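Local coordinates for protein B (Streptococcus agalactiae, PDB 5H6I), which is a secreted, membrane-permeabilising pore-forming toxin, the CAMP factor, and is counted among the bacterial proteins that bind the Fc part of IgG, at residues R53-N58 and K66-A71; I72-K77 and I136-P141; E76-S81 and S97-L102; I106-F111 and F129-L134. One frame throughout, in Å; residues are numbered along the deposited sequence.

Interaction 1 (R53-N58 and K66-A71)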
# COMPACT_ATOMS: atom_id res chain seq x y z
N ARG A 53 -7.74 4.46 -1.74
CA ARG A 53 -8.48 3.85 -0.63
C ARG A 53 -8.25 2.34 -0.58
O ARG A 53 -8.28 1.76 0.51
CB ARG A 53 -9.97 4.17 -0.73
CG ARG A 53 -10.64 3.71 -2.01
CD ARG A 53 -11.42 2.42 -1.80
NE ARG A 53 -12.47 2.25 -2.80
CZ ARG A 53 -13.01 1.08 -3.12
NH1 ARG A 53 -12.59 -0.03 -2.53
NH2 ARG A 53 -13.97 1.02 -4.04
N ASN A 54 -8.03 1.71 -1.73
CA ASN A 54 -7.61 0.31 -1.73
C ASN A 54 -6.26 0.15 -1.05
O ASN A 54 -6.07 -0.74 -0.22
CB ASN A 54 -7.55 -0.22 -3.17
CG ASN A 54 -8.91 -0.31 -3.82
OD1 ASN A 54 -9.91 -0.58 -3.16
ND2 ASN A 54 -8.96 -0.08 -5.13
N ILE A 55 -5.31 1.02 -1.40
CA ILE A 55 -3.99 0.98 -0.78
C ILE A 55 -4.07 1.33 0.70
O ILE A 55 -3.29 0.82 1.51
CB ILE A 55 -3.04 1.93 -1.54
CG1 ILE A 55 -2.80 1.43 -2.96
CG2 ILE A 55 -1.72 2.09 -0.80
CD1 ILE A 55 -1.92 2.33 -3.79
N LYS A 56 -5.04 2.17 1.09
CA LYS A 56 -5.15 2.61 2.48
C LYS A 56 -5.26 1.43 3.44
O LYS A 56 -4.80 1.52 4.58
CB LYS A 56 -6.35 3.54 2.63
CG LYS A 56 -6.47 4.19 4.00
CD LYS A 56 -7.88 4.72 4.23
CE LYS A 56 -8.01 5.36 5.61
NZ LYS A 56 -7.15 6.56 5.74
N ASP A 57 -5.86 0.32 3.00
CA ASP A 57 -6.00 -0.84 3.87
C ASP A 57 -4.70 -1.63 3.97
O ASP A 57 -4.31 -2.07 5.06
CB ASP A 57 -7.13 -1.74 3.37
CG ASP A 57 -8.43 -0.99 3.16
OD1 ASP A 57 -8.64 0.03 3.85
OD2 ASP A 57 -9.23 -1.42 2.30
N ASN A 58 -4.01 -1.82 2.84
CA ASN A 58 -2.85 -2.70 2.81
C ASN A 58 -1.62 -2.11 3.49
O ASN A 58 -0.73 -2.86 3.88
CB ASN A 58 -2.50 -3.06 1.36
CG ASN A 58 -3.64 -3.75 0.64
OD1 ASN A 58 -4.47 -4.42 1.26
ND2 ASN A 58 -3.69 -3.59 -0.68
N LYS A 66 0.67 6.96 6.84
CA LYS A 66 0.47 8.40 6.87
C LYS A 66 0.69 9.04 5.49
O LYS A 66 -0.04 9.98 5.15
CB LYS A 66 1.39 9.05 7.91
CG LYS A 66 0.97 10.46 8.29
CD LYS A 66 -0.19 10.44 9.28
CE LYS A 66 -0.76 11.84 9.48
NZ LYS A 66 -1.53 12.29 8.29
N PRO A 67 1.68 8.61 4.70
CA PRO A 67 1.79 9.18 3.34
C PRO A 67 0.53 9.04 2.50
O PRO A 67 0.10 10.02 1.87
CB PRO A 67 2.97 8.40 2.74
CG PRO A 67 3.83 8.11 3.91
CD PRO A 67 2.89 7.84 5.05
N VAL A 68 -0.09 7.85 2.46
CA VAL A 68 -1.28 7.72 1.63
C VAL A 68 -2.48 8.41 2.28
O VAL A 68 -3.40 8.84 1.59
CB VAL A 68 -1.58 6.25 1.31
CG1 VAL A 68 -0.31 5.52 0.90
CG2 VAL A 68 -2.26 5.56 2.48
N ASN A 69 -2.48 8.56 3.61
CA ASN A 69 -3.51 9.37 4.25
C ASN A 69 -3.39 10.82 3.82
O ASN A 69 -4.40 11.50 3.59
CB ASN A 69 -3.42 9.25 5.77
CG ASN A 69 -4.14 8.03 6.30
OD1 ASN A 69 -4.84 7.33 5.56
ND2 ASN A 69 -4.00 7.77 7.59
N GLU A 70 -2.16 11.32 3.70
CA GLU A 70 -1.94 12.66 3.17
C GLU A 70 -2.25 12.73 1.68
O GLU A 70 -2.66 13.78 1.18
CB GLU A 70 -0.51 13.10 3.44
CG GLU A 70 -0.20 13.33 4.91
CD GLU A 70 -0.75 14.64 5.42
OE1 GLU A 70 -1.93 14.67 5.85
OE2 GLU A 70 -0.01 15.65 5.38
N ALA A 71 -2.05 11.63 0.95
CA ALA A 71 -2.37 11.61 -0.47
C ALA A 71 -3.87 11.63 -0.70
O ALA A 71 -4.36 12.31 -1.61
CB ALA A 71 -1.73 10.39 -1.14
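K56 NZ meets the amide oxygen of N69, and this hydrogen bond is the one polar link between R53-N58 and K66-A71. The modelled separation of K56 NZ and N69 OD1, 2.4 Å, is very short and its length is doubtful; as modelled, the amine faces the oxygen rather than the nitrogen of the amide, with N69 ND2 3.8 Å from K56 NZ. The lysine leaves its helix with CG anti to the backbone N and runs extended as far as CE. A final bend, chi4 65°, then turns the amine across to the asparagine, and the two side chains meet at about a right angle.

Beneath this polar bridge lies an apolar layer. V68 is directed at the other helix and divides its methyls between two neighbours: V68 CG1 meets I55 CG2 at 4.1 Å, while V68 CG2 rests over the backbone at K56 CA. V68 and K56 are also the point of nearest backbone approach, their CA atoms 6.5 Å apart.

The segments are antiparallel at 160°, with axes 9.6 Å apart. They flank the turn of a helical hairpin, since only seven residues separate them, and K66-A71 belongs to the region that binds the IgG constant part. Helix 93-115 closes the apolar side of the hairpin: I106 and I109 touch I55, and I109 also reaches V68. Helix 121-139 lies against another side of K66-A71, where T132 meets P67 and E70 touches V135 and L139.

Interaction 2 (I72-K77 and I136-P141)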
# COMPACT_ATOMS: atom_id res chain seq x y z
N ILE A 72 -4.62 10.89 0.12
CA ILE A 72 -6.08 10.91 0.01
C ILE A 72 -6.61 12.30 0.32
O ILE A 72 -7.52 12.80 -0.35
CB ILE A 72 -6.70 9.84 0.94
CG1 ILE A 72 -6.33 8.44 0.45
CG2 ILE A 72 -8.21 10.01 1.02
CD1 ILE A 72 -6.71 7.34 1.42
N THR A 73 -6.05 12.96 1.34
CA THR A 73 -6.43 14.33 1.63
C THR A 73 -6.07 15.26 0.48
O THR A 73 -6.82 16.18 0.15
CB THR A 73 -5.75 14.80 2.92
OG1 THR A 73 -6.21 13.99 4.02
CG2 THR A 73 -6.08 16.26 3.21
N SER A 74 -4.92 15.02 -0.16
CA SER A 74 -4.53 15.83 -1.31
C SER A 74 -5.50 15.66 -2.47
O SER A 74 -5.75 16.61 -3.22
CB SER A 74 -3.11 15.47 -1.75
OG SER A 74 -3.09 14.26 -2.49
N VAL A 75 -6.06 14.46 -2.64
CA VAL A 75 -7.04 14.23 -3.70
C VAL A 75 -8.28 15.08 -3.48
O VAL A 75 -8.85 15.63 -4.43
CB VAL A 75 -7.39 12.73 -3.79
CG1 VAL A 75 -8.57 12.51 -4.72
CG2 VAL A 75 -6.18 11.93 -4.26
N GLU A 76 -8.71 15.21 -2.22
CA GLU A 76 -9.92 15.96 -1.92
C GLU A 76 -9.72 17.47 -2.02
O GLU A 76 -10.63 18.18 -2.44
CB GLU A 76 -10.43 15.59 -0.53
CG GLU A 76 -11.92 15.32 -0.47
CD GLU A 76 -12.39 14.38 -1.56
OE1 GLU A 76 -13.37 14.72 -2.26
OE2 GLU A 76 -11.78 13.30 -1.72
N LYS A 77 -8.53 17.97 -1.66
CA LYS A 77 -8.29 19.40 -1.75
C LYS A 77 -8.09 19.85 -3.19
O LYS A 77 -8.36 21.00 -3.53
CB LYS A 77 -7.09 19.80 -0.88
CG LYS A 77 -5.84 20.15 -1.65
CD LYS A 77 -4.75 20.68 -0.72
CE LYS A 77 -5.10 22.05 -0.17
NZ LYS A 77 -4.03 22.57 0.72
N ILE A 136 3.82 16.35 0.23
CA ILE A 136 3.89 17.69 0.82
C ILE A 136 3.93 18.75 -0.27
O ILE A 136 3.25 19.78 -0.17
CB ILE A 136 5.10 17.79 1.77
CG1 ILE A 136 4.80 17.07 3.08
CG2 ILE A 136 5.46 19.24 2.03
CD1 ILE A 136 5.99 17.01 4.02
N ARG A 137 4.71 18.51 -1.32
CA ARG A 137 4.76 19.46 -2.43
C ARG A 137 3.42 19.52 -3.17
O ARG A 137 3.00 20.60 -3.61
CB ARG A 137 5.88 19.09 -3.40
CG ARG A 137 7.25 19.00 -2.75
CD ARG A 137 8.00 20.31 -2.85
NE ARG A 137 9.07 20.25 -3.84
CZ ARG A 137 10.35 20.00 -3.55
NH1 ARG A 137 10.71 19.80 -2.29
NH2 ARG A 137 11.25 19.96 -4.51
N ILE A 138 2.74 18.38 -3.31
CA ILE A 138 1.43 18.36 -3.94
C ILE A 138 0.44 19.21 -3.14
O ILE A 138 -0.40 19.91 -3.71
CB ILE A 138 0.93 16.92 -4.10
CG1 ILE A 138 1.92 16.09 -4.93
CG2 ILE A 138 -0.45 16.89 -4.74
CD1 ILE A 138 1.48 14.66 -5.14
N LEU A 139 0.55 19.16 -1.81
CA LEU A 139 -0.34 19.94 -0.95
C LEU A 139 0.08 21.39 -0.85
O LEU A 139 -0.76 22.27 -0.63
CB LEU A 139 -0.40 19.31 0.44
CG LEU A 139 -1.11 17.97 0.58
CD1 LEU A 139 -0.57 17.21 1.78
CD2 LEU A 139 -2.61 18.17 0.72
N ASP A 140 1.37 21.67 -0.99
CA ASP A 140 1.92 23.01 -0.79
C ASP A 140 1.40 23.98 -1.84
O ASP A 140 1.71 23.80 -3.03
CB ASP A 140 3.44 22.95 -0.82
CG ASP A 140 4.09 24.22 -0.31
OD1 ASP A 140 3.36 25.13 0.13
OD2 ASP A 140 5.34 24.31 -0.34
N PRO A 141 0.63 25.00 -1.47
CA PRO A 141 0.18 25.97 -2.48
C PRO A 141 1.31 26.79 -3.07
O PRO A 141 1.20 27.28 -4.20
CB PRO A 141 -0.81 26.86 -1.70
CG PRO A 141 -1.14 26.08 -0.45
CD PRO A 141 0.08 25.29 -0.14
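L139 presses one methyl into the angle between S74 and K77, and that is where the contact is tight. L139 CD2 lies 3.6 Å from S74 CA and equally close to K77 CD, so the methyl touches the helix backbone on one side and the middle of a lysine chain on the other. L139 CG follows at 4.0 Å from S74 CB. A serine side chain is small, consistent with the close backbone approach: the CA atoms of S74 and L139 are 5.9 Å apart. I138 adds a lighter touch from the inner side, its CG2 4.2 Å from S74 CB.

The hydroxyl of S74 takes no part across the contact. With chi1 78° it stands between its own backbone N and carbonyl carbon, and it is hydrogen-bonded to A71 O one turn back.

In the bundle, helices 65-84 and 121-139 run the same general way, and helix 93-115, which comes between them in sequence, packs beside both: its L102 touches S74 and I138. The second helix is finishing here, D140 being the first residue to leave helical geometry, and helix 93-115 packs near this end as well.

The outer side is looser. K77 is exposed, and its chain passes obliquely along L139 before bending at chi3, -69°. Its amine nitrogen, K77 NZ, stays 3.6 Å from L139 O, too long to count as a hydrogen bond, though a weak electrostatic attraction is possible.

Interaction 3 (E76-S81 and S97-L102)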
# COMPACT_ATOMS: atom_id res chain seq x y z
N GLU A 76 -8.71 15.21 -2.22
CA GLU A 76 -9.92 15.96 -1.92
C GLU A 76 -9.72 17.47 -2.02
O GLU A 76 -10.63 18.18 -2.44
CB GLU A 76 -10.43 15.59 -0.53
CG GLU A 76 -11.92 15.32 -0.47
CD GLU A 76 -12.39 14.38 -1.56
OE1 GLU A 76 -13.37 14.72 -2.26
OE2 GLU A 76 -11.78 13.30 -1.72
N LYS A 77 -8.53 17.97 -1.66
CA LYS A 77 -8.29 19.40 -1.75
C LYS A 77 -8.09 19.85 -3.19
O LYS A 77 -8.36 21.00 -3.53
CB LYS A 77 -7.09 19.80 -0.88
CG LYS A 77 -5.84 20.15 -1.65
CD LYS A 77 -4.75 20.68 -0.72
CE LYS A 77 -5.10 22.05 -0.17
NZ LYS A 77 -4.03 22.57 0.72
N LEU A 78 -7.62 18.95 -4.06
CA LEU A 78 -7.53 19.27 -5.48
C LEU A 78 -8.90 19.25 -6.13
O LEU A 78 -9.20 20.09 -6.98
CB LEU A 78 -6.58 18.30 -6.18
CG LEU A 78 -5.10 18.36 -5.81
CD1 LEU A 78 -4.39 17.06 -6.16
CD2 LEU A 78 -4.41 19.54 -6.48
N LYS A 79 -9.75 18.30 -5.74
CA LYS A 79 -11.12 18.25 -6.25
C LYS A 79 -11.90 19.49 -5.84
O LYS A 79 -12.61 20.09 -6.65
CB LYS A 79 -11.82 16.99 -5.76
CG LYS A 79 -11.63 15.77 -6.64
CD LYS A 79 -12.67 14.70 -6.32
CE LYS A 79 -12.01 13.41 -5.86
NZ LYS A 79 -13.00 12.45 -5.30
N THR A 80 -11.77 19.89 -4.57
CA THR A 80 -12.46 21.09 -4.10
C THR A 80 -11.95 22.33 -4.82
O THR A 80 -12.73 23.25 -5.12
CB THR A 80 -12.28 21.23 -2.58
OG1 THR A 80 -12.68 20.01 -1.94
CG2 THR A 80 -13.12 22.38 -2.05
N SER A 81 -10.65 22.38 -5.12
CA SER A 81 -10.11 23.52 -5.86
C SER A 81 -10.61 23.53 -7.30
O SER A 81 -10.95 24.60 -7.83
CB SER A 81 -8.58 23.49 -5.82
OG SER A 81 -8.04 24.65 -6.42
N SER A 97 -0.02 19.44 -12.74
CA SER A 97 1.22 18.85 -12.25
C SER A 97 1.03 18.17 -10.90
O SER A 97 1.75 17.22 -10.58
CB SER A 97 2.31 19.92 -12.16
OG SER A 97 2.40 20.65 -13.38
N ARG A 98 0.08 18.65 -10.10
CA ARG A 98 -0.21 18.00 -8.82
C ARG A 98 -1.00 16.72 -9.02
O ARG A 98 -0.79 15.74 -8.30
CB ARG A 98 -0.96 18.97 -7.90
CG ARG A 98 -0.22 20.27 -7.65
CD ARG A 98 -1.06 21.26 -6.87
NE ARG A 98 -0.37 22.54 -6.71
CZ ARG A 98 0.53 22.79 -5.77
NH1 ARG A 98 0.85 21.85 -4.89
NH2 ARG A 98 1.11 23.98 -5.70
N VAL A 99 -1.91 16.71 -10.00
CA VAL A 99 -2.68 15.50 -10.28
C VAL A 99 -1.78 14.42 -10.86
O VAL A 99 -1.89 13.24 -10.52
CB VAL A 99 -3.85 15.83 -11.22
CG1 VAL A 99 -4.46 14.56 -11.79
CG2 VAL A 99 -4.91 16.65 -10.49
N GLU A 100 -0.85 14.81 -11.75
CA GLU A 100 0.06 13.84 -12.34
C GLU A 100 1.00 13.25 -11.29
O GLU A 100 1.29 12.05 -11.31
CB GLU A 100 0.87 14.48 -13.46
CG GLU A 100 0.05 14.85 -14.69
CD GLU A 100 0.76 15.84 -15.58
OE1 GLU A 100 1.73 16.48 -15.12
OE2 GLU A 100 0.35 15.99 -16.75
N ALA A 101 1.47 14.08 -10.35
CA ALA A 101 2.37 13.59 -9.31
C ALA A 101 1.69 12.60 -8.38
O ALA A 101 2.38 11.85 -7.68
CB ALA A 101 2.93 14.77 -8.51
N LEU A 102 0.35 12.59 -8.34
CA LEU A 102 -0.35 11.58 -7.54
C LEU A 102 -0.21 10.19 -8.16
O LEU A 102 -0.21 9.19 -7.43
CB LEU A 102 -1.82 11.96 -7.40
CG LEU A 102 -2.13 12.99 -6.31
CD1 LEU A 102 -3.58 13.43 -6.38
CD2 LEU A 102 -1.80 12.43 -4.93
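R98 opens the contact with the aliphatic part of its chain: R98 CB and R98 CD both lie 3.8 Å from L78 CD2, and the two side chains cross at about a right angle. From CG to NE the arginine is extended, with chi2 173° and chi3 -176°, which carries the guanidinium group away from L78.

One residue on, V99 comes in from the flank, its CG2 a loose 4.4 Å from L78 CD1. Helix 35-58 borders this side, where L45 touches both V99 and L78.

L102, a turn further along, is directed at L78, and the leucines reach each other tip to tip, CD1 to CD1 at 3.7 Å. L78 therefore spreads its two methyls over one face of the other helix, CD2 on R98 and CD1 on V99 and L102.

The helices are antiparallel at 150°, with segment axes 11.1 Å apart, a spacing bridged chiefly by L78, R98 and L102. Across the segments the chemistry is wholly apolar: the arginine lends its methylenes to a buried seam while its charged end turns to backbone carbonyls at the end of helix 121-139, I138 O by a hydrogen bond and R137 O and D140 O more weakly.

Interaction 4 (I106-F111 and F129-L134)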
# COMPACT_ATOMS: atom_id res chain seq x y z
N ILE A 106 1.24 6.90 -6.27
CA ILE A 106 0.67 5.56 -6.30
C ILE A 106 1.68 4.56 -6.86
O ILE A 106 1.83 3.45 -6.35
CB ILE A 106 -0.65 5.55 -7.10
CG1 ILE A 106 -1.66 6.50 -6.47
CG2 ILE A 106 -1.21 4.14 -7.19
CD1 ILE A 106 -2.88 6.75 -7.32
N GLU A 107 2.39 4.95 -7.92
CA GLU A 107 3.35 4.04 -8.54
C GLU A 107 4.48 3.70 -7.59
O GLU A 107 4.99 2.57 -7.60
CB GLU A 107 3.90 4.66 -9.83
CG GLU A 107 3.25 4.14 -11.10
CD GLU A 107 3.45 5.07 -12.27
OE1 GLU A 107 2.54 5.15 -13.13
OE2 GLU A 107 4.51 5.72 -12.34
N ALA A 108 4.89 4.65 -6.75
CA ALA A 108 5.94 4.37 -5.78
C ALA A 108 5.46 3.41 -4.70
O ALA A 108 6.25 2.61 -4.18
CB ALA A 108 6.44 5.67 -5.15
N ILE A 109 4.17 3.46 -4.35
CA ILE A 109 3.66 2.57 -3.31
C ILE A 109 3.54 1.14 -3.83
O ILE A 109 3.92 0.19 -3.14
CB ILE A 109 2.31 3.10 -2.78
CG1 ILE A 109 2.50 4.48 -2.16
CG2 ILE A 109 1.72 2.14 -1.78
CD1 ILE A 109 1.28 5.36 -2.23
N THR A 110 3.01 0.97 -5.04
CA THR A 110 2.95 -0.36 -5.63
C THR A 110 4.35 -0.91 -5.91
O THR A 110 4.55 -2.13 -5.87
CB THR A 110 2.13 -0.35 -6.92
OG1 THR A 110 2.91 0.19 -7.98
CG2 THR A 110 0.86 0.47 -6.74
N PHE A 111 5.31 -0.02 -6.19
CA PHE A 111 6.69 -0.46 -6.34
C PHE A 111 7.21 -1.08 -5.05
O PHE A 111 7.99 -2.04 -5.08
CB PHE A 111 7.57 0.72 -6.77
CG PHE A 111 9.04 0.41 -6.80
CD1 PHE A 111 9.61 -0.19 -7.91
CD2 PHE A 111 9.85 0.73 -5.72
CE1 PHE A 111 10.96 -0.47 -7.94
CE2 PHE A 111 11.20 0.45 -5.75
CZ PHE A 111 11.76 -0.15 -6.86
N PHE A 129 9.73 8.11 3.35
CA PHE A 129 10.11 9.50 3.59
C PHE A 129 10.09 10.30 2.30
O PHE A 129 9.72 11.48 2.30
CB PHE A 129 11.49 9.55 4.24
CG PHE A 129 11.83 10.89 4.83
CD1 PHE A 129 11.15 11.36 5.94
CD2 PHE A 129 12.85 11.66 4.29
CE1 PHE A 129 11.47 12.59 6.49
CE2 PHE A 129 13.17 12.89 4.84
CZ PHE A 129 12.48 13.35 5.94
N GLY A 130 10.47 9.68 1.18
CA GLY A 130 10.45 10.38 -0.09
C GLY A 130 9.05 10.63 -0.61
O GLY A 130 8.76 11.71 -1.14
N ILE A 131 8.16 9.65 -0.46
CA ILE A 131 6.77 9.84 -0.86
C ILE A 131 6.13 10.93 -0.01
O ILE A 131 5.30 11.71 -0.49
CB ILE A 131 5.99 8.51 -0.76
CG1 ILE A 131 6.69 7.42 -1.58
CG2 ILE A 131 4.56 8.69 -1.24
CD1 ILE A 131 5.98 6.09 -1.55
N THR A 132 6.50 10.99 1.27
CA THR A 132 6.03 12.07 2.13
C THR A 132 6.47 13.43 1.59
O THR A 132 5.67 14.37 1.52
CB THR A 132 6.55 11.87 3.56
OG1 THR A 132 5.85 10.78 4.18
CG2 THR A 132 6.36 13.13 4.39
N LYS A 133 7.74 13.53 1.18
CA LYS A 133 8.23 14.78 0.61
C LYS A 133 7.50 15.14 -0.68
O LYS A 133 7.35 16.32 -1.01
CB LYS A 133 9.73 14.69 0.36
CG LYS A 133 10.58 15.27 1.47
CD LYS A 133 11.86 14.47 1.68
CE LYS A 133 12.84 14.67 0.54
NZ LYS A 133 14.11 13.92 0.76
N LEU A 134 7.03 14.13 -1.43
CA LEU A 134 6.32 14.41 -2.67
C LEU A 134 4.90 14.91 -2.39
O LEU A 134 4.46 15.90 -2.97
CB LEU A 134 6.28 13.16 -3.55
CG LEU A 134 5.54 13.29 -4.88
CD1 LEU A 134 5.99 14.54 -5.62
CD2 LEU A 134 5.75 12.05 -5.73
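A108, I109 and I131 meet without a flat side chain among them; the flat groups lie around their contact. The carbonyl of E107, in the peptide leading into A108, takes two donors from the same face of its plane: F111 N, by the regular helical bond, and T110 OG1 at 3.2 Å from E107 O, the hydroxyl standing above the plane rather than on a lone pair. The ring of F111 meets that of H115 with the planes only about 15° apart, and the F111 side chain also touches E159 and L163 of helix 145-163.

The contact itself is made by the end of one side chain. I131 CD1 reaches between two neighbours, 3.7 Å from A108 CB and 3.9 Å from I109 CG1. I131 CG1 backs it up at 4.0 Å from A108 CB. With chi2 at -179° the isoleucine is extended, which carries CD1 over to the other helix, between segments whose closest CA atoms, those of A108 and I131, are 7.4 Å apart. I109 meets it at about a right angle.

Helices 93-115 and 121-139 follow each other in the chain and run in broadly opposite directions through the bundle. With all three touching residues buried and only methyl and methylene groups meeting, this contact depends on shape and exclusion of water, while the hydroxyls of T110 and T132 bond to carbonyls of their own helices.

Overall arrangement
All four contacts belong to one helical bundle. Helix 65-84 takes part in interactions 1, 2 and 3, while interaction 4 joins helices 93-115 and 121-139, which both pack against helix 65-84. Interactions 3 and 4 are buried and apolar; interactions 1 and 2 are partly buried, each with a lysine on its outer side, hydrogen-bonded in the first and merely near a carbonyl in the second. Interactions 2 and 3 have centres about 6 Å apart, share E76 and K77, and are tied together through R98. Interactions 1 and 4 share an apolar layer, so the hairpin's inner side continues into the core.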